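Local coordinates for NADH oxidase (Thermus thermophilus, PDB 6RVB), which binds FAD, NAD(H) and coenzyme A and probably acts as an NADH-dependent coenzyme A disulfide reductase of the pyridine nucleotide-disulfide oxidoreductase family, at residues A145-R150 with R169-Q174. Residues are numbered along the deposited sequence; the frame is centred on the assembly and turned at random.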
# COMPACT_ATOMS: atom_id res chain seq x y z
N ALA A 145 -13.36 -18.42 30.10
CA ALA A 145 -13.52 -17.23 30.98
C ALA A 145 -14.38 -16.07 30.49
O ALA A 145 -15.08 -15.45 31.27
CB ALA A 145 -12.22 -16.67 31.27
N LEU A 146 -14.26 -15.77 29.22
CA LEU A 146 -14.77 -14.58 28.67
C LEU A 146 -16.29 -14.33 28.82
O LEU A 146 -16.74 -13.24 29.20
CB LEU A 146 -14.27 -14.49 27.23
CG LEU A 146 -13.46 -13.32 26.68
CD1 LEU A 146 -12.86 -12.44 27.77
CD2 LEU A 146 -12.38 -13.88 25.81
N PRO A 147 -17.12 -15.31 28.49
CA PRO A 147 -18.57 -14.98 28.72
C PRO A 147 -18.75 -15.09 30.21
O PRO A 147 -18.18 -16.01 30.79
CB PRO A 147 -19.28 -16.11 28.01
CG PRO A 147 -18.28 -17.25 28.14
CD PRO A 147 -16.89 -16.72 28.13
N GLN A 148 -19.44 -14.19 30.85
CA GLN A 148 -19.23 -14.05 32.32
C GLN A 148 -18.21 -12.98 32.62
O GLN A 148 -17.40 -13.15 33.49
CB GLN A 148 -18.75 -15.32 33.01
CG GLN A 148 -19.84 -16.05 33.80
CD GLN A 148 -20.85 -16.75 32.88
OE1 GLN A 148 -22.01 -16.27 32.67
NE2 GLN A 148 -20.42 -17.91 32.32
N ALA A 149 -18.31 -11.88 31.87
CA ALA A 149 -17.39 -10.74 31.84
C ALA A 149 -16.35 -10.86 32.86
O ALA A 149 -15.66 -11.87 32.77
CB ALA A 149 -18.13 -9.44 31.93
N ARG A 150 -16.15 -9.88 33.77
CA ARG A 150 -16.79 -8.54 33.83
C ARG A 150 -15.84 -7.33 33.70
O ARG A 150 -16.11 -6.36 32.97
CB ARG A 150 -17.57 -8.35 35.12
CG ARG A 150 -18.96 -8.89 35.21
CD ARG A 150 -19.49 -8.65 36.66
NE ARG A 150 -20.94 -8.81 36.83
CZ ARG A 150 -21.64 -8.46 37.93
NH1 ARG A 150 -21.04 -7.90 38.99
NH2 ARG A 150 -22.97 -8.68 37.95
N ARG A 169 -13.16 -5.63 24.67
CA ARG A 169 -14.24 -4.66 24.70
C ARG A 169 -15.38 -5.23 23.84
O ARG A 169 -16.55 -5.20 24.25
CB ARG A 169 -13.78 -3.32 24.19
CG ARG A 169 -12.90 -2.61 25.07
CD ARG A 169 -13.63 -1.97 26.22
NE ARG A 169 -14.60 -0.98 25.79
CZ ARG A 169 -15.89 -1.07 26.06
NH1 ARG A 169 -16.32 -2.08 26.81
NH2 ARG A 169 -16.71 -0.13 25.61
N LYS A 170 -15.05 -5.75 22.66
CA LYS A 170 -16.03 -6.33 21.74
C LYS A 170 -16.84 -7.46 22.41
O LYS A 170 -17.86 -7.87 21.95
CB LYS A 170 -15.34 -6.91 20.48
CG LYS A 170 -14.86 -5.88 19.52
CD LYS A 170 -14.58 -6.38 18.10
CE LYS A 170 -14.01 -5.16 17.33
NZ LYS A 170 -13.63 -5.37 15.92
N ARG A 171 -16.31 -7.99 23.48
CA ARG A 171 -16.98 -9.01 24.27
C ARG A 171 -17.68 -8.46 25.50
O ARG A 171 -18.03 -9.17 26.39
CB ARG A 171 -15.94 -10.01 24.71
CG ARG A 171 -15.65 -10.88 23.58
CD ARG A 171 -16.80 -11.85 23.49
NE ARG A 171 -16.29 -13.20 23.52
CZ ARG A 171 -16.84 -14.16 24.21
NH1 ARG A 171 -17.96 -13.93 24.89
NH2 ARG A 171 -16.27 -15.34 24.17
N GLY A 172 -17.84 -7.15 25.53
CA GLY A 172 -18.46 -6.54 26.66
C GLY A 172 -17.75 -6.21 27.92
O GLY A 172 -18.38 -5.52 28.65
N LEU A 173 -16.53 -6.67 28.19
CA LEU A 173 -15.88 -6.39 29.49
C LEU A 173 -15.50 -4.93 29.60
O LEU A 173 -15.46 -4.20 28.59
CB LEU A 173 -14.64 -7.24 29.76
CG LEU A 173 -14.53 -8.61 29.17
CD1 LEU A 173 -13.54 -9.36 29.90
CD2 LEU A 173 -15.77 -9.33 29.23
N GLN A 174 -15.28 -4.45 30.81
CA GLN A 174 -14.78 -3.13 30.86
C GLN A 174 -13.29 -3.36 30.94
O GLN A 174 -12.84 -4.29 31.61
CB GLN A 174 -15.45 -2.27 31.95
CG GLN A 174 -15.24 -2.69 33.40
CD GLN A 174 -15.71 -1.58 34.42
OE1 GLN A 174 -16.22 -0.54 33.98
NE2 GLN A 174 -15.54 -1.80 35.77
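L173 packs against both L146 and A149 where two loops meet at one end of the Rossmann-type NAD-binding domain. Segment 145-150 leads from helix 136-145 into strand 151-155; segment 169-174 leads from helix 159-170 into strand 174-178, and the contact joins the approaches to the two parallel strands of this beta-alpha-beta unit. The two methyl branches of L173 divide the work. CD1 meets L146 CD1 at 3.8 Å, the two leucine side chains crossing at about a right angle, while CD2 turns to A149 and touches its CB at 3.6 Å. Beside this apolar patch the R171 guanidinium presents one face to L146 CB, which sits off-centre toward the rim, 3.8 Å from NH2. R171 NH1 lies 4.0 Å from P147 CB, with P147 N set obliquely to the guanidinium. The R171 chain gets there by bending at chi2 (-77°) and again at chi3, and its NE is held by the carbonyl O of L50. G172, at positive phi, is the C-prime residue of the Schellman motif that ends helix 159-170, with its N bonded to R169 O. R169 NH1 donates in the guanidinium plane to L173 O at 2.9 Å, across the turn. On the other loop, R150 N is bonded to D235 OD2. Parallel pairing of the strands opens where Q174 N donates to R150 O at 3.0 Å, a nearly straight bond (165° at the hydrogen), with the Q174 CG 3.8 Å from the same oxygen.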